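Local coordinates for L-asparaginase 1 (Escherichia coli, PDB 6NXC), which hydrolyses L-asparagine to L-aspartate and ammonium, as a cytoplasmic homotetramer that is activated when L-asparagine binds at a separate allosteric site, at residues B[287-292]-B[312-317]; B[232-237]-B[258-263]; B[318-323]-B[351-356]. The protein carries 1 engineered substitution. One frame throughout, in Å; residues are numbered along the deposited sequence. Where two conformers were deposited one is given.

Interaction 1. Residues B[287-292]-B[312-317]; sequences VVNLTQ and AGVIGG. With ASN (asparagine), chain O.
I315 O takes two donors from the neighbouring strand: the amide N289 N at 2.8 Å, with an N-H...O angle of 170°, and the weaker CA-H of V288, whose CA lies 3.4 Å from I315 O. V287 O is met in the same way, by I315 N at 2.8 Å and by the CA-H of V314. A third bond, from G317 N to N289 O, is more bent (154°) and closes the run where the short strand 315-316 gives out. The pattern is that of parallel strands, with V288 paired to I315 and N289 to G316. Water 1 takes the N-H of V287 and donates to G313 O. Past the paired stretch, T291 O accepts the amino N of the bound asparagine at 2.9 Å, so this strand ends in the allosteric pocket.

V314 CG1, set anti to its own amide nitrogen (chi1 177°), presses on N289 CB at 3.5 Å, while CG2 meets V287 CG1 at 4.0 Å. L290 CD2 packs on G317 CA at 3.9 Å, occupying the position a beta carbon would take there. The N289 side-chain amide is held from outside this pair, OD1 by S261 OG and ND2 by G265 O.

G313, at positive phi, is the C-prime residue of the Schellman motif that ends helix 308-311; the chain then turns into strand 315-316, completing a beta-alpha-beta unit. Within the four-stranded parallel sheet, 286-291 runs between 256-261 and 315-316, outermost in this chain, with helix 322-333 against V288 and L290 and helix 271-282 against V287.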
ATOM      1  N   VAL B 287      -1.925  34.930   5.896  1.00 19.19           N
ATOM      2  CA  VAL B 287      -1.276  34.104   4.850  1.00 20.48           C
ATOM      3  C   VAL B 287      -0.775  32.801   5.499  1.00 20.13           C
ATOM      4  O   VAL B 287       0.067  32.861   6.423  1.00 20.54           O
ATOM      5  CB  VAL B 287      -0.157  34.859   4.124  1.00 18.51           C
ATOM      6  CG1 VAL B 287       0.440  34.057   3.022  1.00 20.34           C
ATOM      7  CG2 VAL B 287      -0.685  36.153   3.628  1.00 22.82           C
ATOM      8  N   VAL B 288      -1.303  31.664   5.049  1.00 19.10           N
ATOM      9  CA  VAL B 288      -1.002  30.308   5.582  1.00 17.22           C
ATOM     10  C   VAL B 288      -0.232  29.500   4.533  1.00 14.84           C
ATOM     11  O   VAL B 288      -0.719  29.342   3.447  1.00 17.93           O
ATOM     12  CB  VAL B 288      -2.281  29.619   6.059  1.00 19.25           C
ATOM     13  CG1 VAL B 288      -1.943  28.348   6.787  1.00 20.43           C
ATOM     14  CG2 VAL B 288      -3.019  30.514   7.002  1.00 22.02           C
ATOM     15  N   ASN B 289       0.881  28.913   4.953  1.00 16.80           N
ATOM     16  CA  ASN B 289       1.744  28.083   4.102  1.00 17.46           C
ATOM     17  C   ASN B 289       1.367  26.606   4.337  1.00 17.38           C
ATOM     18  O   ASN B 289       1.559  26.136   5.448  1.00 16.12           O
ATOM     19  CB  ASN B 289       3.214  28.310   4.465  1.00 17.12           C
ATOM     20  CG  ASN B 289       4.157  27.721   3.421  1.00 17.98           C
ATOM     21  OD1 ASN B 289       3.739  27.510   2.288  1.00 22.59           O
ATOM     22  ND2 ASN B 289       5.429  27.705   3.758  1.00 20.46           N
ATOM     23  N   LEU B 290       0.937  25.899   3.283  1.00 16.26           N
ATOM     24  CA  LEU B 290       0.686  24.420   3.293  1.00 16.02           C
ATOM     25  C   LEU B 290       1.601  23.724   2.295  1.00 18.38           C
ATOM     26  O   LEU B 290       2.098  24.374   1.398  1.00 17.34           O
ATOM     27  CB  LEU B 290      -0.747  24.107   2.866  1.00 15.36           C
ATOM     28  CG  LEU B 290      -1.822  24.806   3.644  1.00 16.27           C
ATOM     29  CD1 LEU B 290      -3.188  24.443   3.158  1.00 15.26           C
ATOM     30  CD2 LEU B 290      -1.723  24.580   5.124  1.00 17.03           C
ATOM     31  N   THR B 291       1.736  22.411   2.421  1.00 15.29           N
ATOM     32  CA  THR B 291       2.319  21.622   1.364  1.00 14.44           C
ATOM     33  C   THR B 291       1.271  21.395   0.263  1.00 15.34           C
ATOM     34  O   THR B 291       0.105  20.919   0.556  1.00 18.59           O
ATOM     35  CB  THR B 291       3.003  20.356   1.825  0.70 14.63           C
ATOM     36  OG1 THR B 291       3.654  19.837   0.677  0.70 15.73           O
ATOM     37  CG2 THR B 291       2.059  19.378   2.446  0.70 14.14           C
ATOM     38  N   GLN B 292       1.727  21.466  -0.969  1.00 15.69           N
ATOM     39  CA  GLN B 292       1.019  20.942  -2.180  1.00 16.04           C
ATOM     40  C   GLN B 292       1.047  19.398  -2.264  1.00 20.88           C
ATOM     41  O   GLN B 292       0.204  18.803  -2.928  1.00 19.65           O
ATOM     42  CB  GLN B 292       1.449  21.717  -3.463  1.00 17.95           C
ATOM     43  CG  GLN B 292       2.774  21.257  -4.067  1.00 20.48           C
ATOM     44  CD  GLN B 292       3.182  22.095  -5.262  1.00 22.02           C
ATOM     45  OE1 GLN B 292       3.778  21.554  -6.195  1.00 22.78           O
ATOM     46  NE2 GLN B 292       2.989  23.424  -5.234  1.00 17.11           N
ATOM     47  N   ALA B 312       8.310  37.302   6.310  1.00 29.63           N
ATOM     48  CA  ALA B 312       7.252  38.011   5.569  1.00 32.70           C
ATOM     49  C   ALA B 312       5.876  37.867   6.216  1.00 29.02           C
ATOM     50  O   ALA B 312       4.921  38.251   5.569  1.00 31.62           O
ATOM     51  CB  ALA B 312       7.258  37.593   4.122  1.00 34.44           C
ATOM     52  N   GLY B 313       5.809  37.297   7.409  1.00 26.91           N
ATOM     53  CA  GLY B 313       4.615  37.088   8.233  1.00 28.32           C
ATOM     54  C   GLY B 313       3.728  35.920   7.760  1.00 25.50           C
ATOM     55  O   GLY B 313       2.613  35.829   8.215  1.00 25.03           O
ATOM     56  N   VAL B 314       4.238  35.008   6.938  1.00 21.73           N
ATOM     57  CA  VAL B 314       3.478  33.776   6.556  1.00 22.18           C
ATOM     58  C   VAL B 314       3.425  32.872   7.791  1.00 21.46           C
ATOM     59  O   VAL B 314       4.470  32.707   8.404  1.00 22.42           O
ATOM     60  CB  VAL B 314       4.184  33.067   5.380  1.00 22.09           C
ATOM     61  CG1 VAL B 314       3.450  31.785   5.037  1.00 26.08           C
ATOM     62  CG2 VAL B 314       4.286  33.972   4.152  1.00 22.69           C
ATOM     63  N   ILE B 315       2.293  32.236   8.053  1.00 19.15           N
ATOM     64  CA  ILE B 315       2.048  31.293   9.169  1.00 19.70           C
ATOM     65  C   ILE B 315       2.179  29.854   8.611  1.00 21.84           C
ATOM     66  O   ILE B 315       1.560  29.574   7.612  1.00 20.25           O
ATOM     67  CB  ILE B 315       0.639  31.504   9.785  1.00 21.60           C
ATOM     68  CG1 ILE B 315       0.335  32.960  10.149  1.00 28.76           C
ATOM     69  CG2 ILE B 315       0.451  30.542  10.904  1.00 24.49           C
ATOM     70  CD1 ILE B 315       1.365  33.623  11.008  1.00 33.00           C
ATOM     71  N   GLY B 316       2.896  28.971   9.297  1.00 22.64           N
ATOM     72  CA  GLY B 316       3.076  27.574   8.882  1.00 23.60           C
ATOM     73  C   GLY B 316       1.792  26.791   9.184  1.00 21.33           C
ATOM     74  O   GLY B 316       1.270  26.895  10.310  1.00 19.14           O
ATOM     75  N   GLY B 317       1.242  26.061   8.229  1.00 20.31           N
ATOM     76  CA  GLY B 317       0.070  25.241   8.484  1.00 20.19           C
ATOM     77  C   GLY B 317       0.364  23.783   8.826  1.00 19.76           C
ATOM     78  O   GLY B 317      -0.603  22.922   8.758  1.00 17.40           O
TER
HETATM   79  N   ASN O9102      -2.013  18.978   0.187  1.00 21.20           N
HETATM   80  CA  ASN O9102      -2.794  18.430  -1.007  1.00 21.02           C
HETATM   81  C   ASN O9102      -3.345  19.611  -1.815  1.00 28.09           C
HETATM   82  O   ASN O9102      -2.631  20.696  -1.706  1.00 24.01           O
HETATM   83  CB  ASN O9102      -3.905  17.484  -0.526  1.00 22.86           C
HETATM   84  CG  ASN O9102      -5.012  18.175   0.260  1.00 21.02           C
HETATM   85  OD1 ASN O9102      -4.773  19.197   0.876  1.00 18.58           O
HETATM   86  ND2 ASN O9102      -6.235  17.714   0.152  1.00 19.45           N
HETATM   87  OXT ASN O9102      -4.457  19.489  -2.525  1.00 25.02           O
HETATM   88  O   HOH W   1      -0.116  36.220   7.814  1.00 22.52           O

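Interaction 2. Residues B[232-237]-B[258-263]; sequences IGVVTI and ILRSYG. With ASN (asparagine), chain O.
The guanidinium of R260 meets its partners edge-on: T236 OG1 accepts from R260 NH1 at 2.9 Å, only 1° out of the plane, and the bound asparagine's carboxylate O lies at another part of the edge, 2.7 Å from R260 NE and also bonded to NH2. The second flat group, the Y262 ring, has I237 CG2 over one face, a CH-pi contact 3.9 Å from the centroid and 28° off the normal.

R260 and T236 are paired residues of adjacent parallel strands and point the same way. A bend at chi3 (55°) swings the head of R260 so that NH1 reaches the threonine while NE faces the ligand. In the backbone, R260 N donates to V235 O at 2.8 Å, I237 N to R260 O at 3.1 Å, and I258 bonds on to G233 and V235. Apolar side chains pack along the pair too: I258 CD1 meets I232 CG2 (4.2 Å), and I237 is buried against S261 and Y262.

Two N-H groups on one carboxylate oxygen, with T236 holding the third corner, should restrain the guanidinium's rotation. The allosteric activator's carboxylate probably offsets the positive charge of R260, which lies close to R260 of the second subunit.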
ATOM      1  N   ILE B 232     -11.267  34.197   0.415  1.00 20.55           N
ATOM      2  CA  ILE B 232      -9.962  33.483   0.645  1.00 19.63           C
ATOM      3  C   ILE B 232      -9.440  33.017  -0.696  1.00 20.79           C
ATOM      4  O   ILE B 232     -10.227  32.394  -1.430  1.00 26.54           O
ATOM      5  CB  ILE B 232     -10.177  32.255   1.560  1.00 23.34           C
ATOM      6  CG1 ILE B 232     -10.834  32.695   2.869  1.00 24.80           C
ATOM      7  CG2 ILE B 232      -8.865  31.467   1.779  1.00 22.33           C
ATOM      8  CD1 ILE B 232     -11.297  31.613   3.810  1.00 26.48           C
ATOM      9  N   GLY B 233      -8.204  33.344  -0.997  1.00 19.48           N
ATOM     10  CA  GLY B 233      -7.536  32.925  -2.237  1.00 18.57           C
ATOM     11  C   GLY B 233      -6.637  31.711  -2.017  1.00 21.13           C
ATOM     12  O   GLY B 233      -6.097  31.538  -0.882  1.00 22.62           O
ATOM     13  N   VAL B 234      -6.641  30.820  -2.994  1.00 16.79           N
ATOM     14  CA  VAL B 234      -5.871  29.563  -2.893  1.00 19.49           C
ATOM     15  C   VAL B 234      -4.840  29.625  -4.033  1.00 20.99           C
ATOM     16  O   VAL B 234      -5.211  29.454  -5.190  1.00 23.07           O
ATOM     17  CB  VAL B 234      -6.786  28.321  -2.996  1.00 20.50           C
ATOM     18  CG1 VAL B 234      -5.939  27.083  -2.976  1.00 19.04           C
ATOM     19  CG2 VAL B 234      -7.809  28.225  -1.851  1.00 20.60           C
ATOM     20  N   VAL B 235      -3.583  29.901  -3.667  1.00 18.73           N
ATOM     21  CA  VAL B 235      -2.456  30.036  -4.609  1.00 19.83           C
ATOM     22  C   VAL B 235      -1.602  28.776  -4.665  1.00 18.99           C
ATOM     23  O   VAL B 235      -1.214  28.323  -3.671  1.00 21.24           O
ATOM     24  CB  VAL B 235      -1.598  31.193  -4.137  1.00 25.03           C
ATOM     25  CG1 VAL B 235      -0.458  31.423  -5.089  1.00 24.56           C
ATOM     26  CG2 VAL B 235      -2.419  32.447  -3.943  1.00 31.53           C
ATOM     27  N   THR B 236      -1.486  28.189  -5.826  1.00 17.32           N
ATOM     28  CA  THR B 236      -0.624  27.075  -6.103  1.00 16.08           C
ATOM     29  C   THR B 236       0.711  27.682  -6.482  1.00 17.24           C
ATOM     30  O   THR B 236       0.771  28.455  -7.447  1.00 15.96           O
ATOM     31  CB  THR B 236      -1.195  26.173  -7.170  1.00 16.15           C
ATOM     32  OG1 THR B 236      -2.401  25.655  -6.577  1.00 16.94           O
ATOM     33  CG2 THR B 236      -0.190  25.052  -7.457  1.00 19.57           C
ATOM     34  N   ILE B 237       1.758  27.254  -5.840  1.00 15.56           N
ATOM     35  CA  ILE B 237       3.111  27.684  -6.248  1.00 14.11           C
ATOM     36  C   ILE B 237       3.623  26.750  -7.319  1.00 15.11           C
ATOM     37  O   ILE B 237       3.463  25.515  -7.217  1.00 14.65           O
ATOM     38  CB  ILE B 237       4.070  27.641  -5.053  1.00 16.15           C
ATOM     39  CG1 ILE B 237       3.563  28.456  -3.862  1.00 18.33           C
ATOM     40  CG2 ILE B 237       5.453  28.026  -5.506  1.00 20.12           C
ATOM     41  CD1 ILE B 237       3.337  29.919  -4.149  1.00 19.32           C
ATOM     42  N   ILE B 258      -4.096  31.081   1.094  1.00 17.50           N
ATOM     43  CA  ILE B 258      -3.502  29.738   1.307  1.00 16.19           C
ATOM     44  C   ILE B 258      -2.512  29.563   0.184  1.00 15.53           C
ATOM     45  O   ILE B 258      -2.887  29.804  -0.974  1.00 18.95           O
ATOM     46  CB  ILE B 258      -4.581  28.657   1.294  1.00 17.38           C
ATOM     47  CG1 ILE B 258      -5.582  28.840   2.426  1.00 18.39           C
ATOM     48  CG2 ILE B 258      -3.932  27.317   1.344  1.00 18.99           C
ATOM     49  CD1 ILE B 258      -6.705  27.859   2.370  1.00 20.88           C
ATOM     50  N   LEU B 259      -1.243  29.329   0.553  1.00 15.98           N
ATOM     51  CA  LEU B 259      -0.175  29.025  -0.392  1.00 16.97           C
ATOM     52  C   LEU B 259       0.004  27.500  -0.382  1.00 15.59           C
ATOM     53  O   LEU B 259       0.317  26.919   0.656  1.00 17.81           O
ATOM     54  CB  LEU B 259       1.165  29.624   0.031  1.00 20.09           C
ATOM     55  CG  LEU B 259       1.183  31.108   0.299  1.00 20.09           C
ATOM     56  CD1 LEU B 259       2.577  31.530   0.704  1.00 23.11           C
ATOM     57  CD2 LEU B 259       0.680  31.924  -0.858  1.00 25.03           C
ATOM     58  N   ARG B 260      -0.208  26.895  -1.519  1.00 14.07           N
ATOM     59  CA  ARG B 260       0.175  25.464  -1.732  1.00 15.57           C
ATOM     60  C   ARG B 260       1.592  25.420  -2.179  1.00 13.44           C
ATOM     61  O   ARG B 260       1.820  25.455  -3.368  1.00 14.72           O
ATOM     62  CB  ARG B 260      -0.778  24.795  -2.696  1.00 16.17           C
ATOM     63  CG  ARG B 260      -2.249  24.818  -2.325  1.00 15.28           C
ATOM     64  CD  ARG B 260      -3.210  24.077  -3.249  1.00 19.53           C
ATOM     65  NE  ARG B 260      -2.827  22.713  -3.437  1.00 16.92           N
ATOM     66  CZ  ARG B 260      -2.248  22.185  -4.530  1.00 18.14           C
ATOM     67  NH1 ARG B 260      -2.046  22.914  -5.635  1.00 19.86           N
ATOM     68  NH2 ARG B 260      -1.913  20.904  -4.501  1.00 21.89           N
ATOM     69  N   SER B 261       2.530  25.365  -1.257  1.00 15.63           N
ATOM     70  CA  SER B 261       3.971  25.463  -1.601  1.00 17.33           C
ATOM     71  C   SER B 261       4.573  24.102  -1.852  1.00 16.41           C
ATOM     72  O   SER B 261       3.945  23.050  -1.595  1.00 14.44           O
ATOM     73  CB  SER B 261       4.738  26.068  -0.431  1.00 17.87           C
ATOM     74  OG  SER B 261       4.246  27.331  -0.191  1.00 25.34           O
ATOM     75  N   TYR B 262       5.832  24.120  -2.221  1.00 15.84           N
ATOM     76  CA  TYR B 262       6.571  22.865  -2.495  1.00 13.50           C
ATOM     77  C   TYR B 262       6.992  22.198  -1.191  1.00 15.21           C
ATOM     78  O   TYR B 262       7.449  22.856  -0.207  1.00 15.75           O
ATOM     79  CB  TYR B 262       7.827  23.179  -3.306  1.00 15.98           C
ATOM     80  CG  TYR B 262       7.643  23.937  -4.604  1.00 14.08           C
ATOM     81  CD1 TYR B 262       6.765  23.589  -5.595  1.00 15.45           C
ATOM     82  CD2 TYR B 262       8.422  25.090  -4.779  1.00 15.60           C
ATOM     83  CE1 TYR B 262       6.689  24.303  -6.790  1.00 15.12           C
ATOM     84  CE2 TYR B 262       8.357  25.814  -5.951  1.00 13.65           C
ATOM     85  CZ  TYR B 262       7.437  25.450  -6.938  1.00 15.24           C
ATOM     86  OH  TYR B 262       7.413  26.096  -8.141  1.00 15.43           O
ATOM     87  N   GLY B 263       7.040  20.870  -1.244  1.00 16.03           N
ATOM     88  CA  GLY B 263       7.691  20.069  -0.202  1.00 13.03           C
ATOM     89  C   GLY B 263       7.254  20.455   1.197  1.00 13.97           C
ATOM     90  O   GLY B 263       6.009  20.576   1.470  1.00 14.82           O
TER
HETATM   91  N   ASN O9102      -2.013  18.978   0.187  1.00 21.20           N
HETATM   92  CA  ASN O9102      -2.794  18.430  -1.007  1.00 21.02           C
HETATM   93  C   ASN O9102      -3.345  19.611  -1.815  1.00 28.09           C
HETATM   94  O   ASN O9102      -2.631  20.696  -1.706  1.00 24.01           O
HETATM   95  CB  ASN O9102      -3.905  17.484  -0.526  1.00 22.86           C
HETATM   96  CG  ASN O9102      -5.012  18.175   0.260  1.00 21.02           C
HETATM   97  OD1 ASN O9102      -4.773  19.197   0.876  1.00 18.58           O
HETATM   98  ND2 ASN O9102      -6.235  17.714   0.152  1.00 19.45           N
HETATM   99  OXT ASN O9102      -4.457  19.489  -2.525  1.00 25.02           O

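Interaction 3. Residues B[318-323]-B[351-356]; sequences ADMTVE and RGELTP. With ASN (asparagine), chain O.
The carboxylate of D319 takes hold of T355 with both oxygens: T355 N donates to OD1 at 2.9 Å and 165°, and T355 OG1 donates to OD2 at 2.7 Å. Each oxygen uses its syn lone pair, the one on the side of its twin, so a single residue is clasped by its backbone and its hydroxyl together. D319 holds CG between its own amide nitrogen and carbonyl carbon (chi1 55°), which brings the acid round to the chain opposite, where the two side chains meet at about a right angle. R180 reinforces this pair, with a salt bridge to D319 OD2 and a hydrogen bond to T355 OG1, and the arginine's charge would probably help keep the acid ionised.

Further along, water 2 spans the gap, donating to E353 O at 2.7 Å and accepting a longer bond from T321 N. E353 itself is busy on its own side: OE2 takes R351 N, and OE1 makes a salt bridge with K328 of helix 322-333.

The packing comes last. M320 lies alongside E353, its SD 3.8 Å from E353 CG, and crosses L354, with M320 CG 3.7 Å from L354 CB. L354 CD2 then reaches A318 CB at 4.0 Å.

T321 is the N-cap of helix 322-333, its hydroxyl taking the N-H of A324. In the helix's first turn V322 N donates to the bound asparagine's OD1 at 2.8 Å and 174°, and E323 OE2 takes the asparagine ND2 in a bond modelled doubtfully short, so this turn forms one wall of the ligand pocket. The C-terminal tail, arriving after helix 339-346, is thus laid against the loop that leads from strand 315-316 into helix 322-333.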
ATOM      1  N   ALA B 318       1.564  23.453   9.297  1.00 18.61           N
ATOM      2  CA  ALA B 318       1.901  22.114   9.795  1.00 16.13           C
ATOM      3  C   ALA B 318       1.475  21.106   8.706  1.00 15.82           C
ATOM      4  O   ALA B 318       1.887  21.312   7.515  1.00 15.66           O
ATOM      5  CB  ALA B 318       1.311  21.893  11.191  1.00 19.31           C
ATOM      6  N   ASP B 319       0.778  20.042   9.077  1.00 15.09           N
ATOM      7  CA  ASP B 319       0.383  18.953   8.128  1.00 15.03           C
ATOM      8  C   ASP B 319      -1.116  19.105   7.783  1.00 16.18           C
ATOM      9  O   ASP B 319      -1.681  18.119   7.400  1.00 17.99           O
ATOM     10  CB  ASP B 319       0.672  17.611   8.778  1.00 16.95           C
ATOM     11  CG  ASP B 319       0.050  17.346  10.143  1.00 19.55           C
ATOM     12  OD1 ASP B 319      -0.291  18.324  10.911  1.00 23.36           O
ATOM     13  OD2 ASP B 319       0.067  16.140  10.539  1.00 20.05           O
ATOM     14  N   MET B 320      -1.731  20.298   7.883  1.00 13.11           N
ATOM     15  CA  MET B 320      -3.152  20.435   7.487  1.00 13.28           C
ATOM     16  C   MET B 320      -3.341  20.220   5.996  1.00 14.14           C
ATOM     17  O   MET B 320      -2.540  20.708   5.163  1.00 13.69           O
ATOM     18  CB  MET B 320      -3.728  21.793   7.868  1.00 14.69           C
ATOM     19  CG  MET B 320      -3.817  21.929   9.331  1.00 18.16           C
ATOM     20  SD  MET B 320      -4.800  23.456   9.826  1.00 19.79           S
ATOM     21  CE  MET B 320      -3.664  24.731   9.323  1.00 20.73           C
ATOM     22  N   THR B 321      -4.485  19.647   5.685  1.00 14.54           N
ATOM     23  CA  THR B 321      -4.998  19.587   4.300  1.00 17.29           C
ATOM     24  C   THR B 321      -5.521  20.984   3.920  1.00 15.71           C
ATOM     25  O   THR B 321      -5.795  21.907   4.743  1.00 16.56           O
ATOM     26  CB  THR B 321      -6.151  18.582   4.228  1.00 15.95           C
ATOM     27  OG1 THR B 321      -7.150  19.123   5.119  1.00 13.90           O
ATOM     28  CG2 THR B 321      -5.786  17.173   4.682  1.00 16.43           C
ATOM     29  N   VAL B 322      -5.660  21.230   2.632  1.00 14.80           N
ATOM     30  CA  VAL B 322      -6.292  22.464   2.140  1.00 15.19           C
ATOM     31  C   VAL B 322      -7.734  22.537   2.591  1.00 14.92           C
ATOM     32  O   VAL B 322      -8.203  23.600   3.039  1.00 16.13           O
ATOM     33  CB  VAL B 322      -6.252  22.487   0.604  1.00 16.94           C
ATOM     34  CG1 VAL B 322      -7.092  23.616   0.030  1.00 22.99           C
ATOM     35  CG2 VAL B 322      -4.828  22.584   0.138  1.00 20.03           C
ATOM     36  N   GLU B 323      -8.382  21.360   2.638  1.00 15.34           N
ATOM     37  CA  GLU B 323      -9.787  21.275   3.103  1.00 15.49           C
ATOM     38  C   GLU B 323      -9.861  21.799   4.544  1.00 15.82           C
ATOM     39  O   GLU B 323     -10.791  22.547   4.862  1.00 15.01           O
ATOM     40  CB  GLU B 323     -10.310  19.822   2.985  1.00 14.36           C
ATOM     41  CG  GLU B 323     -10.413  19.416   1.539  1.00 18.39           C
ATOM     42  CD  GLU B 323      -9.187  18.715   0.951  1.00 20.17           C
ATOM     43  OE1 GLU B 323      -9.418  17.891   0.003  1.00 20.31           O
ATOM     44  OE2 GLU B 323      -7.967  18.986   1.361  1.00 19.02           O
ATOM     45  N   ARG B 351      -9.081  20.870  16.752  1.00 19.37           N
ATOM     46  CA  ARG B 351     -10.093  19.826  16.513  1.00 17.19           C
ATOM     47  C   ARG B 351      -9.474  18.530  16.005  1.00 17.92           C
ATOM     48  O   ARG B 351     -10.243  17.678  15.607  1.00 17.04           O
ATOM     49  CB  ARG B 351     -11.154  20.288  15.510  1.00 20.15           C
ATOM     50  CG  ARG B 351     -11.962  21.494  15.983  1.00 20.91           C
ATOM     51  CD  ARG B 351     -13.028  21.135  17.046  1.00 22.98           C
ATOM     52  NE  ARG B 351     -13.963  22.261  17.100  1.00 26.58           N
ATOM     53  CZ  ARG B 351     -13.772  23.387  17.790  1.00 35.22           C
ATOM     54  NH1 ARG B 351     -12.748  23.512  18.614  1.00 36.79           N
ATOM     55  NH2 ARG B 351     -14.603  24.413  17.661  1.00 38.31           N
ATOM     56  N   GLY B 352      -8.155  18.369  16.129  1.00 15.74           N
ATOM     57  CA  GLY B 352      -7.516  17.146  15.621  1.00 17.37           C
ATOM     58  C   GLY B 352      -7.024  17.249  14.194  1.00 14.52           C
ATOM     59  O   GLY B 352      -6.584  16.228  13.702  1.00 16.34           O
ATOM     60  N   GLU B 353      -7.006  18.443  13.655  1.00 13.60           N
ATOM     61  CA  GLU B 353      -6.676  18.716  12.236  1.00 12.81           C
ATOM     62  C   GLU B 353      -5.197  18.789  11.982  1.00 16.07           C
ATOM     63  O   GLU B 353      -4.775  18.677  10.813  1.00 14.70           O
ATOM     64  CB  GLU B 353      -7.290  20.005  11.693  1.00 12.93           C
ATOM     65  CG  GLU B 353      -6.693  21.255  12.209  1.00 12.86           C
ATOM     66  CD  GLU B 353      -7.189  21.664  13.597  1.00 14.96           C
ATOM     67  OE1 GLU B 353      -6.757  22.808  13.995  1.00 19.05           O
ATOM     68  OE2 GLU B 353      -7.959  20.900  14.259  1.00 17.10           O
ATOM     69  N   LEU B 354      -4.401  18.928  13.008  1.00 14.46           N
ATOM     70  CA  LEU B 354      -2.965  19.091  12.803  1.00 16.92           C
ATOM     71  C   LEU B 354      -2.192  18.467  13.977  1.00 17.92           C
ATOM     72  O   LEU B 354      -2.777  18.283  15.093  1.00 20.10           O
ATOM     73  CB  LEU B 354      -2.660  20.559  12.534  1.00 21.36           C
ATOM     74  CG  LEU B 354      -2.475  21.597  13.620  1.00 21.70           C
ATOM     75  CD1 LEU B 354      -1.253  21.347  14.579  1.00 22.33           C
ATOM     76  CD2 LEU B 354      -2.143  22.924  12.952  1.00 25.69           C
ATOM     77  N   THR B 355      -0.976  18.066  13.687  1.00 20.21           N
ATOM     78  CA  THR B 355      -0.119  17.341  14.652  1.00 19.33           C
ATOM     79  C   THR B 355       0.843  18.377  15.287  1.00 24.75           C
ATOM     80  O   THR B 355       1.670  18.988  14.605  1.00 23.56           O
ATOM     81  CB  THR B 355       0.722  16.281  13.915  1.00 26.47           C
ATOM     82  OG1 THR B 355      -0.160  15.463  13.108  1.00 25.95           O
ATOM     83  CG2 THR B 355       1.510  15.481  14.918  1.00 25.99           C
ATOM     84  N   PRO B 356       0.731  18.640  16.589  1.00 27.67           N
ATOM     85  CA  PRO B 356       1.606  19.643  17.194  1.00 31.41           C
ATOM     86  C   PRO B 356       3.086  19.217  17.201  1.00 37.16           C
ATOM     87  O   PRO B 356       3.290  18.071  17.239  1.00 31.54           O
ATOM     88  CB  PRO B 356       1.062  19.735  18.625  1.00 35.82           C
ATOM     89  CG  PRO B 356      -0.363  19.203  18.545  1.00 37.93           C
ATOM     90  CD  PRO B 356      -0.309  18.104  17.509  1.00 29.12           C
TER
HETATM   91  N   ASN O9102      -2.013  18.978   0.187  1.00 21.20           N
HETATM   92  CA  ASN O9102      -2.794  18.430  -1.007  1.00 21.02           C
HETATM   93  C   ASN O9102      -3.345  19.611  -1.815  1.00 28.09           C
HETATM   94  O   ASN O9102      -2.631  20.696  -1.706  1.00 24.01           O
HETATM   95  CB  ASN O9102      -3.905  17.484  -0.526  1.00 22.86           C
HETATM   96  CG  ASN O9102      -5.012  18.175   0.260  1.00 21.02           C
HETATM   97  OD1 ASN O9102      -4.773  19.197   0.876  1.00 18.58           O
HETATM   98  ND2 ASN O9102      -6.235  17.714   0.152  1.00 19.45           N
HETATM   99  OXT ASN O9102      -4.457  19.489  -2.525  1.00 25.02           O
HETATM  100  O   HOH W   2      -5.745  18.338   8.284  1.00 12.91           O

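How the interactions relate
Along the chain the three contacts follow in series: interaction 2 closes before interaction 1 opens, and interaction 3 comes last. Interactions 1 and 2, with centres about 8 Å apart, belong to one parallel sheet, where strands 256-261 and 286-291 are neighbours and L290 CD1 packs on I258 CG2. Interaction 3 lies about 12 Å from interaction 1 and about 15 Å from interaction 2; it carries the chain from strand 315-316 into helix 322-333, where V322 touches both L290 and R260. The bound asparagine touches all three, so much of its pocket comes from the ends of two adjacent strands and the start of that helix, with C293 just beyond strand 286-291.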